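Local atomic coordinates of putative cytoplasmic protein (Salmonella typhimurium LT2, PDB entry 2Q02), a protein that is of unknown function but binds zinc in a xylose isomerase-like TIM barrel and may, like some relatives, act as an isomerase. Residues S20-V28 / V56-I67; M217-Y227 / Q262-Q272. All blocks are in the same frame, centred on the assembly; numbering follows the deposited sequence.

Interaction 1 of 2, residues S20-V28 / V56-I67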
loop_
_atom_site.group_PDB
_atom_site.type_symbol
_atom_site.label_atom_id
_atom_site.label_comp_id
_atom_site.label_asym_id
_atom_site.label_seq_id
_atom_site.Cartn_x
_atom_site.Cartn_y
_atom_site.Cartn_z
ATOM N N SER A 20 9.387 -5.747 16.826
ATOM C CA SER A 20 10.597 -5.177 16.263
ATOM C C SER A 20 10.738 -5.656 14.827
ATOM O O SER A 20 10.083 -6.611 14.414
ATOM C CB SER A 20 11.828 -5.620 17.039
ATOM O OG SER A 20 12.237 -6.909 16.613
ATOM N N ILE A 21 11.619 -5.016 14.075
ATOM C CA ILE A 21 11.813 -5.385 12.680
ATOM C C ILE A 21 12.276 -6.837 12.519
ATOM O O ILE A 21 11.801 -7.506 11.612
ATOM C CB ILE A 21 12.775 -4.416 11.957
ATOM C CG1 ILE A 21 12.126 -3.025 11.853
ATOM C CG2 ILE A 21 13.136 -4.959 10.573
ATOM C CD1 ILE A 21 12.964 -1.965 11.172
ATOM N N GLU A 22 13.183 -7.321 13.378
ATOM C CA GLU A 22 13.630 -8.732 13.276
ATOM C C GLU A 22 12.527 -9.726 13.650
ATOM O O GLU A 22 12.403 -10.766 13.003
ATOM C CB GLU A 22 14.899 -9.058 14.081
ATOM C CG GLU A 22 15.285 -10.548 13.944
ATOM C CD GLU A 22 16.724 -10.865 14.322
ATOM O OE1 GLU A 22 17.327 -10.072 15.076
ATOM O OE2 GLU A 22 17.257 -11.918 13.882
ATOM N N ALA A 23 11.753 -9.407 14.689
ATOM C CA ALA A 23 10.605 -10.224 15.076
ATOM C C ALA A 23 9.560 -10.271 13.958
ATOM O O ALA A 23 8.956 -11.303 13.696
ATOM C CB ALA A 23 9.982 -9.681 16.369
ATOM N N PHE A 24 9.360 -9.137 13.300
ATOM C CA PHE A 24 8.404 -9.042 12.204
ATOM C C PHE A 24 8.878 -9.869 11.003
ATOM O O PHE A 24 8.122 -10.672 10.456
ATOM C CB PHE A 24 8.158 -7.575 11.830
ATOM C CG PHE A 24 7.435 -7.396 10.540
ATOM C CD1 PHE A 24 6.195 -7.965 10.349
ATOM C CD2 PHE A 24 7.991 -6.647 9.512
ATOM C CE1 PHE A 24 5.519 -7.809 9.158
ATOM C CE2 PHE A 24 7.312 -6.474 8.308
ATOM C CZ PHE A 24 6.078 -7.069 8.132
ATOM N N PHE A 25 10.141 -9.693 10.626
ATOM C CA PHE A 25 10.741 -10.428 9.506
ATOM C C PHE A 25 10.754 -11.929 9.768
ATOM O O PHE A 25 10.493 -12.718 8.859
ATOM C CB PHE A 25 12.191 -9.957 9.242
ATOM C CG PHE A 25 12.315 -8.624 8.503
ATOM C CD1 PHE A 25 11.247 -7.737 8.379
ATOM C CD2 PHE A 25 13.536 -8.252 7.953
ATOM C CE1 PHE A 25 11.393 -6.537 7.710
ATOM C CE2 PHE A 25 13.672 -7.044 7.278
ATOM C CZ PHE A 25 12.602 -6.195 7.165
ATOM N N ARG A 26 11.065 -12.309 11.007
ATOM C CA ARG A 26 11.149 -13.721 11.403
ATOM C C ARG A 26 9.765 -14.387 11.283
ATOM O O ARG A 26 9.657 -15.531 10.844
ATOM C CB ARG A 26 11.737 -13.865 12.826
ATOM C CG ARG A 26 11.926 -15.315 13.289
ATOM C CD ARG A 26 12.681 -15.425 14.615
ATOM N NE ARG A 26 12.109 -14.547 15.639
ATOM C CZ ARG A 26 12.794 -13.722 16.441
ATOM N NH1 ARG A 26 14.128 -13.653 16.410
ATOM N NH2 ARG A 26 12.125 -12.967 17.315
ATOM N N LEU A 27 8.716 -13.653 11.644
ATOM C CA LEU A 27 7.332 -14.134 11.526
ATOM C C LEU A 27 6.954 -14.384 10.064
ATOM O O LEU A 27 6.424 -15.454 9.727
ATOM C CB LEU A 27 6.376 -13.121 12.176
ATOM C CG LEU A 27 4.879 -13.395 12.226
ATOM C CD1 LEU A 27 4.295 -12.629 13.389
ATOM C CD2 LEU A 27 4.205 -13.012 10.921
ATOM N N VAL A 28 7.243 -13.403 9.205
ATOM C CA VAL A 28 6.936 -13.502 7.775
ATOM C C VAL A 28 7.659 -14.704 7.131
ATOM O O VAL A 28 7.079 -15.401 6.295
ATOM C CB VAL A 28 7.283 -12.191 7.033
ATOM C CG1 VAL A 28 7.122 -12.346 5.520
ATOM C CG2 VAL A 28 6.424 -11.047 7.540
ATOM N N VAL A 56 19.221 -3.465 8.598
ATOM C CA VAL A 56 17.922 -3.811 8.024
ATOM C C VAL A 56 18.073 -4.644 6.749
ATOM O O VAL A 56 17.310 -5.583 6.524
ATOM C CB VAL A 56 17.095 -2.545 7.746
ATOM C CG1 VAL A 56 15.741 -2.892 7.109
ATOM C CG2 VAL A 56 16.870 -1.783 9.028
ATOM N N ARG A 57 19.058 -4.293 5.924
ATOM C CA ARG A 57 19.396 -5.078 4.732
ATOM C C ARG A 57 19.778 -6.501 5.094
ATOM O O ARG A 57 19.285 -7.447 4.486
ATOM C CB ARG A 57 20.590 -4.474 3.986
ATOM C CG ARG A 57 20.281 -3.398 2.961
ATOM C CD ARG A 57 21.472 -3.249 2.021
ATOM N NE ARG A 57 21.480 -1.963 1.322
ATOM C CZ ARG A 57 21.260 -1.764 0.013
ATOM N NH1 ARG A 57 21.016 -2.769 -0.831
ATOM N NH2 ARG A 57 21.296 -0.524 -0.464
ATOM N N ASN A 58 20.668 -6.641 6.076
ATOM C CA ASN A 58 21.116 -7.962 6.542
ATOM C C ASN A 58 19.990 -8.814 7.100
ATOM O O ASN A 58 19.978 -10.028 6.882
ATOM C CB ASN A 58 22.215 -7.833 7.599
ATOM C CG ASN A 58 23.492 -7.224 7.040
ATOM O OD1 ASN A 58 23.544 -6.797 5.884
ATOM N ND2 ASN A 58 24.527 -7.177 7.860
ATOM N N LEU A 59 19.059 -8.176 7.815
ATOM C CA LEU A 59 17.871 -8.852 8.339
ATOM C C LEU A 59 16.995 -9.368 7.200
ATOM O O LEU A 59 16.622 -10.547 7.165
ATOM C CB LEU A 59 17.073 -7.911 9.257
ATOM C CG LEU A 59 17.699 -7.614 10.632
ATOM C CD1 LEU A 59 16.835 -6.645 11.411
ATOM C CD2 LEU A 59 17.920 -8.876 11.441
ATOM N N ALA A 60 16.693 -8.497 6.251
ATOM C CA ALA A 60 15.881 -8.886 5.102
ATOM C C ALA A 60 16.491 -10.066 4.377
ATOM O O ALA A 60 15.791 -10.997 4.004
ATOM C CB ALA A 60 15.725 -7.731 4.158
ATOM N N GLU A 61 17.804 -10.025 4.201
ATOM C CA GLU A 61 18.539 -11.074 3.505
ATOM C C GLU A 61 18.625 -12.373 4.334
ATOM O O GLU A 61 18.592 -13.476 3.781
ATOM C CB GLU A 61 19.922 -10.548 3.148
ATOM C CG GLU A 61 20.796 -11.535 2.382
ATOM C CD GLU A 61 22.164 -10.952 2.012
ATOM O OE1 GLU A 61 22.269 -9.698 1.866
ATOM O OE2 GLU A 61 23.126 -11.749 1.853
ATOM N N LYS A 62 18.728 -12.229 5.653
ATOM C CA LYS A 62 18.746 -13.363 6.591
ATOM C C LYS A 62 17.444 -14.175 6.568
ATOM O O LYS A 62 17.467 -15.404 6.716
ATOM C CB LYS A 62 19.000 -12.815 8.007
ATOM C CG LYS A 62 19.041 -13.810 9.135
ATOM C CD LYS A 62 19.337 -13.081 10.437
ATOM C CE LYS A 62 19.865 -14.015 11.508
ATOM N NZ LYS A 62 18.777 -14.852 12.036
ATOM N N TYR A 63 16.321 -13.478 6.388
ATOM C CA TYR A 63 15.005 -14.112 6.364
ATOM C C TYR A 63 14.445 -14.243 4.940
ATOM O O TYR A 63 13.282 -14.589 4.752
ATOM C CB TYR A 63 14.049 -13.349 7.285
ATOM C CG TYR A 63 14.496 -13.424 8.724
ATOM C CD1 TYR A 63 14.310 -14.584 9.461
ATOM C CD2 TYR A 63 15.131 -12.357 9.337
ATOM C CE1 TYR A 63 14.721 -14.673 10.786
ATOM C CE2 TYR A 63 15.556 -12.436 10.655
ATOM C CZ TYR A 63 15.347 -13.597 11.378
ATOM O OH TYR A 63 15.762 -13.692 12.685
ATOM N N GLY A 64 15.288 -13.994 3.945
ATOM C CA GLY A 64 14.931 -14.193 2.544
ATOM C C GLY A 64 13.771 -13.338 2.050
ATOM O O GLY A 64 12.929 -13.808 1.284
ATOM N N LEU A 65 13.736 -12.074 2.483
ATOM C CA LEU A 65 12.624 -11.162 2.199
ATOM C C LEU A 65 13.034 -10.056 1.262
ATOM O O LEU A 65 14.146 -9.526 1.361
ATOM C CB LEU A 65 12.097 -10.513 3.478
ATOM C CG LEU A 65 11.741 -11.482 4.602
ATOM C CD1 LEU A 65 11.233 -10.704 5.805
ATOM C CD2 LEU A 65 10.719 -12.517 4.144
ATOM N N GLU A 66 12.130 -9.720 0.349
ATOM C CA GLU A 66 12.211 -8.492 -0.438
ATOM C C GLU A 66 11.377 -7.421 0.249
ATOM O O GLU A 66 10.210 -7.630 0.531
ATOM C CB GLU A 66 11.673 -8.714 -1.859
ATOM C CG GLU A 66 11.213 -7.426 -2.563
ATOM C CD GLU A 66 11.008 -7.565 -4.085
ATOM O OE1 GLU A 66 10.330 -8.528 -4.539
ATOM O OE2 GLU A 66 11.520 -6.679 -4.825
ATOM N N ILE A 67 11.968 -6.260 0.501
ATOM C CA ILE A 67 11.202 -5.113 0.963
ATOM C C ILE A 67 10.628 -4.441 -0.279
ATOM O O ILE A 67 11.359 -3.828 -1.040
ATOM C CB ILE A 67 12.080 -4.134 1.757
ATOM C CG1 ILE A 67 12.629 -4.828 3.009
ATOM C CG2 ILE A 67 11.274 -2.855 2.108
ATOM C CD1 ILE A 67 13.709 -4.065 3.720
#
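In the outer helical layer of the TIM barrel, the first two helices pack side by side where F25 and E22 of helix 21-30 meet L59, Y63 and L65. The segments 21-28 and 56-62 run nearly parallel, their axes 9.8 Å apart at closest and crossing at -19°. The CG of F25 sits anti to the carbonyl carbon (chi1 -77°), which turns the ring edge toward the backbone of the second helix, CE2 lying 3.5 Å from A60 N. L59 CB packs on F25 CD2 (3.8 Å), while L59 CD2 lies against E22 CD. L65 CD1 comes in off-centre on the F25 ring, 4.1 Å from its centroid.

Farther out, E22 stretches its chain across to Y63. The phenol OH donates to the anti lone pair of E22 OE2 at 2.6 Å, and that oxygen lies at the edge of the tyrosine ring, near its plane. K62 NZ adds a long salt bridge to E22 OE2 (3.8 Å), and K62 CG lies over one face of Y63, toward its rim. R26 takes the opposite face, with its CA 4.0 Å from the ring centroid in a CH-pi contact. Just beyond Y63 the helix ends in a Schellman motif: G64 has positive phi and L65 N bonds back to A60 O.

The chain then enters strand 66-73, where I67 CD1 approaches F25 CZ. Strand 35-39 lies beneath, V36 touching F24, V28 and I67, while V97 of helix 81-97 flanks V56.

Interaction 2 of 2, residues M217-Y227 / Q262-Q272; sequences MLSEKDVMQNY and QINRSVSLLLQ
The backbone at L218 comes close to the last helix at S266, their CA atoms 4.9 Å apart, then passes through a type I beta turn from S219 to D222, whose first half still touches L269, before Y227 returns beside L270. S266 OG makes the polar link, accepting from L218 N at 3.1 Å with an N-H...O angle of 148° and donating to Q262 O nearly in line with that carbonyl. With OG beside its own backbone N (chi1 -68°), the serine reaches back one helical turn, and Q262 O takes both its N-H and its hydroxyl.

The selenomethionine M217, bent at chi2 and chi3, curls its CE onto the helix 3.4 Å from Q262 O. A water accepts from M217 N and donates to Q262 OE1. The side chains of L218 and L270 cross at about a right angle, CD1 of one 4.0 Å from CD1 of the other, and L269 CD1 packs 3.5 Å from S219 C. Y227 brings its ring edge to L269 O, the same carbonyl that takes Q272 NE2 on an in-plane lone pair, 3.1 Å away.

S219 OG accepts from K221 N in an ST turn and also bonds E202.

Thus the loop between strand 193-198 and helix 226-235 packs on C-terminal helix 256-271 in the barrel's outer layer, M217's side chain about 7 Å from that of zinc ligand E245. F244 of strand 242-244 lies against M217, L218 and S266; F9 and I11 of strand 9-12 back the helix through L270 and I263.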
loop_
_atom_site.group_PDB
_atom_site.type_symbol
_atom_site.label_atom_id
_atom_site.label_comp_id
_atom_site.label_asym_id
_atom_site.label_seq_id
_atom_site.Cartn_x
_atom_site.Cartn_y
_atom_site.Cartn_z
HETATM N N MSE A 217 -8.574 -7.580 9.017
HETATM C CA MSE A 217 -8.192 -8.557 8.019
HETATM C C MSE A 217 -9.435 -9.202 7.374
HETATM O O MSE A 217 -10.580 -8.811 7.663
HETATM C CB MSE A 217 -7.213 -9.555 8.647
HETATM C CG MSE A 217 -5.846 -8.911 8.921
HETATM SE SE MSE A 217 -4.748 -8.689 7.248
HETATM C CE MSE A 217 -4.183 -10.537 7.104
ATOM N N LEU A 218 -9.207 -10.146 6.459
ATOM C CA LEU A 218 -10.288 -10.675 5.623
ATOM C C LEU A 218 -11.077 -11.732 6.357
ATOM O O LEU A 218 -10.502 -12.648 6.920
ATOM C CB LEU A 218 -9.735 -11.226 4.299
ATOM C CG LEU A 218 -8.986 -10.175 3.452
ATOM C CD1 LEU A 218 -8.551 -10.744 2.079
ATOM C CD2 LEU A 218 -9.818 -8.922 3.273
ATOM N N SER A 219 -12.391 -11.577 6.392
ATOM C CA SER A 219 -13.261 -12.621 6.921
ATOM C C SER A 219 -14.454 -12.801 5.984
ATOM O O SER A 219 -14.566 -12.106 4.961
ATOM C CB SER A 219 -13.727 -12.273 8.341
ATOM O OG SER A 219 -14.827 -11.370 8.327
ATOM N N GLU A 220 -15.335 -13.733 6.345
ATOM C CA GLU A 220 -16.628 -13.896 5.681
ATOM C C GLU A 220 -17.537 -12.692 5.915
ATOM O O GLU A 220 -18.432 -12.424 5.121
ATOM C CB GLU A 220 -17.339 -15.160 6.187
ATOM C CG GLU A 220 -16.597 -16.477 5.922
ATOM C CD GLU A 220 -16.401 -16.757 4.441
ATOM O OE1 GLU A 220 -17.175 -16.201 3.632
ATOM O OE2 GLU A 220 -15.475 -17.527 4.084
ATOM N N LYS A 221 -17.305 -11.965 7.005
ATOM C CA LYS A 221 -18.134 -10.810 7.337
ATOM C C LYS A 221 -17.664 -9.524 6.648
ATOM O O LYS A 221 -18.293 -8.483 6.847
ATOM C CB LYS A 221 -18.223 -10.618 8.867
ATOM N N ASP A 222 -16.583 -9.590 5.853
ATOM C CA ASP A 222 -16.043 -8.422 5.110
ATOM C C ASP A 222 -17.155 -7.706 4.331
ATOM O O ASP A 222 -17.952 -8.333 3.645
ATOM C CB ASP A 222 -14.884 -8.845 4.157
ATOM C CG ASP A 222 -14.352 -7.682 3.265
ATOM O OD1 ASP A 222 -14.315 -6.502 3.686
ATOM O OD2 ASP A 222 -13.941 -7.944 2.118
ATOM N N VAL A 223 -17.191 -6.388 4.442
ATOM C CA VAL A 223 -18.227 -5.571 3.807
ATOM C C VAL A 223 -17.795 -5.058 2.409
ATOM O O VAL A 223 -18.629 -4.633 1.603
ATOM C CB VAL A 223 -18.636 -4.396 4.776
ATOM C CG1 VAL A 223 -19.169 -3.168 4.039
ATOM C CG2 VAL A 223 -19.655 -4.897 5.810
HETATM N N MSE A 224 -16.506 -5.128 2.106
HETATM C CA MSE A 224 -15.985 -4.390 0.960
HETATM C C MSE A 224 -15.813 -5.192 -0.332
HETATM O O MSE A 224 -15.399 -4.618 -1.348
HETATM C CB MSE A 224 -14.667 -3.729 1.346
HETATM C CG MSE A 224 -14.771 -2.987 2.639
HETATM SE SE MSE A 224 -13.419 -1.684 2.787
HETATM C CE MSE A 224 -14.322 -0.596 3.959
ATOM N N GLN A 225 -16.135 -6.486 -0.301
ATOM C CA GLN A 225 -16.040 -7.353 -1.473
ATOM C C GLN A 225 -14.598 -7.561 -1.951
ATOM O O GLN A 225 -14.322 -7.506 -3.145
ATOM C CB GLN A 225 -16.928 -6.836 -2.624
ATOM C CG GLN A 225 -18.414 -7.119 -2.418
ATOM C CD GLN A 225 -19.232 -6.939 -3.695
ATOM O OE1 GLN A 225 -19.380 -7.871 -4.486
ATOM N NE2 GLN A 225 -19.768 -5.738 -3.893
ATOM N N ASN A 226 -13.678 -7.810 -1.025
ATOM C CA ASN A 226 -12.293 -8.075 -1.420
ATOM C C ASN A 226 -12.172 -9.302 -2.331
ATOM O O ASN A 226 -11.487 -9.225 -3.336
ATOM C CB ASN A 226 -11.375 -8.239 -0.199
ATOM C CG ASN A 226 -11.031 -6.915 0.451
ATOM O OD1 ASN A 226 -9.911 -6.413 0.328
ATOM N ND2 ASN A 226 -12.001 -6.340 1.141
ATOM N N TYR A 227 -12.843 -10.410 -1.982
ATOM C CA TYR A 227 -12.783 -11.640 -2.780
ATOM C C TYR A 227 -13.137 -11.313 -4.206
ATOM O O TYR A 227 -12.440 -11.735 -5.126
ATOM C CB TYR A 227 -13.739 -12.737 -2.256
ATOM C CG TYR A 227 -13.578 -14.110 -2.943
ATOM C CD1 TYR A 227 -12.634 -15.031 -2.492
ATOM C CD2 TYR A 227 -14.370 -14.477 -4.043
ATOM C CE1 TYR A 227 -12.477 -16.289 -3.113
ATOM C CE2 TYR A 227 -14.220 -15.729 -4.674
ATOM C CZ TYR A 227 -13.265 -16.635 -4.207
ATOM O OH TYR A 227 -13.086 -17.883 -4.820
ATOM N N GLN A 262 -4.338 -14.855 11.257
ATOM C CA GLN A 262 -5.129 -13.924 10.444
ATOM C C GLN A 262 -4.607 -13.805 9.026
ATOM O O GLN A 262 -5.367 -13.589 8.084
ATOM C CB GLN A 262 -5.112 -12.551 11.092
ATOM C CG GLN A 262 -5.789 -12.519 12.459
ATOM C CD GLN A 262 -7.253 -12.128 12.396
ATOM O OE1 GLN A 262 -7.817 -11.918 11.323
ATOM N NE2 GLN A 262 -7.872 -12.022 13.559
ATOM N N ILE A 263 -3.295 -13.924 8.884
ATOM C CA ILE A 263 -2.660 -13.922 7.573
ATOM C C ILE A 263 -2.993 -15.232 6.903
ATOM O O ILE A 263 -3.388 -15.247 5.747
ATOM C CB ILE A 263 -1.112 -13.715 7.652
ATOM C CG1 ILE A 263 -0.784 -12.322 8.225
ATOM C CG2 ILE A 263 -0.488 -13.841 6.278
ATOM C CD1 ILE A 263 0.611 -12.174 8.854
ATOM N N ASN A 264 -2.838 -16.338 7.614
ATOM C CA ASN A 264 -3.259 -17.643 7.059
ATOM C C ASN A 264 -4.774 -17.685 6.713
ATOM O O ASN A 264 -5.149 -18.120 5.613
ATOM C CB ASN A 264 -2.864 -18.797 7.997
ATOM C CG ASN A 264 -1.355 -19.031 8.049
ATOM O OD1 ASN A 264 -0.610 -18.656 7.136
ATOM N ND2 ASN A 264 -0.901 -19.659 9.122
ATOM N N ARG A 265 -5.620 -17.189 7.624
ATOM C CA ARG A 265 -7.065 -17.182 7.400
ATOM C C ARG A 265 -7.435 -16.320 6.190
ATOM O O ARG A 265 -8.293 -16.694 5.401
ATOM C CB ARG A 265 -7.826 -16.736 8.664
ATOM N N SER A 266 -6.773 -15.179 6.036
ATOM C CA SER A 266 -7.040 -14.272 4.912
ATOM C C SER A 266 -6.649 -14.891 3.565
ATOM O O SER A 266 -7.454 -14.901 2.636
ATOM C CB SER A 266 -6.342 -12.936 5.124
ATOM O OG SER A 266 -6.936 -12.251 6.221
ATOM N N VAL A 267 -5.431 -15.426 3.480
ATOM C CA VAL A 267 -4.965 -16.147 2.285
ATOM C C VAL A 267 -5.916 -17.271 1.898
ATOM O O VAL A 267 -6.371 -17.329 0.750
ATOM C CB VAL A 267 -3.522 -16.685 2.477
ATOM C CG1 VAL A 267 -3.156 -17.758 1.438
ATOM C CG2 VAL A 267 -2.532 -15.517 2.379
ATOM N N SER A 268 -6.241 -18.126 2.872
ATOM C CA SER A 268 -7.125 -19.280 2.657
ATOM C C SER A 268 -8.498 -18.887 2.152
ATOM O O SER A 268 -9.114 -19.620 1.378
ATOM C CB SER A 268 -7.281 -20.089 3.947
ATOM O OG SER A 268 -6.054 -20.709 4.278
ATOM N N LEU A 269 -8.979 -17.737 2.599
ATOM C CA LEU A 269 -10.241 -17.207 2.120
ATOM C C LEU A 269 -10.218 -16.887 0.620
ATOM O O LEU A 269 -11.225 -17.046 -0.057
ATOM C CB LEU A 269 -10.611 -15.960 2.908
ATOM C CG LEU A 269 -12.044 -15.461 2.706
ATOM C CD1 LEU A 269 -12.711 -15.177 4.075
ATOM C CD2 LEU A 269 -12.092 -14.230 1.772
ATOM N N LEU A 270 -9.078 -16.441 0.111
ATOM C CA LEU A 270 -8.960 -16.065 -1.299
ATOM C C LEU A 270 -8.820 -17.292 -2.184
ATOM O O LEU A 270 -9.330 -17.315 -3.303
ATOM C CB LEU A 270 -7.786 -15.091 -1.506
ATOM C CG LEU A 270 -7.974 -13.772 -0.739
ATOM C CD1 LEU A 270 -6.679 -12.973 -0.677
ATOM C CD2 LEU A 270 -9.115 -12.949 -1.324
ATOM N N LEU A 271 -8.164 -18.326 -1.667
ATOM C CA LEU A 271 -7.910 -19.535 -2.446
ATOM C C LEU A 271 -9.022 -20.599 -2.336
ATOM O O LEU A 271 -8.933 -21.664 -2.970
ATOM C CB LEU A 271 -6.543 -20.114 -2.041
ATOM C CG LEU A 271 -5.386 -19.095 -2.110
ATOM C CD1 LEU A 271 -4.058 -19.668 -1.604
ATOM C CD2 LEU A 271 -5.203 -18.553 -3.517
ATOM N N GLN A 272 -10.071 -20.319 -1.558
ATOM C CA GLN A 272 -11.127 -21.324 -1.284
ATOM C C GLN A 272 -11.911 -21.748 -2.529
ATOM O O GLN A 272 -11.855 -21.131 -3.594
ATOM C CB GLN A 272 -12.119 -20.802 -0.236
ATOM C CG GLN A 272 -13.002 -19.646 -0.732
ATOM C CD GLN A 272 -14.102 -19.288 0.234
ATOM O OE1 GLN A 272 -14.976 -20.107 0.513
ATOM N NE2 GLN A 272 -14.077 -18.058 0.745
ATOM O OXT GLN A 272 -12.651 -22.727 -2.481
HETATM O O HOH W 1 -9.058 -9.359 11.616
#

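From the N terminus, interaction 1 closes first: helix 21-30 leads through strand 35-39 to helix 53-62, so residues 20-28 and 56-67 join consecutive beta-alpha units. Interaction 2 comes later, closing the excursion from the loop at 217 through helix 226-235 and strand 242-244 to the C-terminal helix. The two loops lie in series, neither nested nor crossed, with centres about 25 Å apart. They nevertheless meet where the barrel closes: L27 CD2 of helix 21-30 packs 4.2 Å from I263 CD1 of helix 256-271. The first helix thus has the second and the last as neighbours, joining both chain ends in the ring around the zinc-binding barrel.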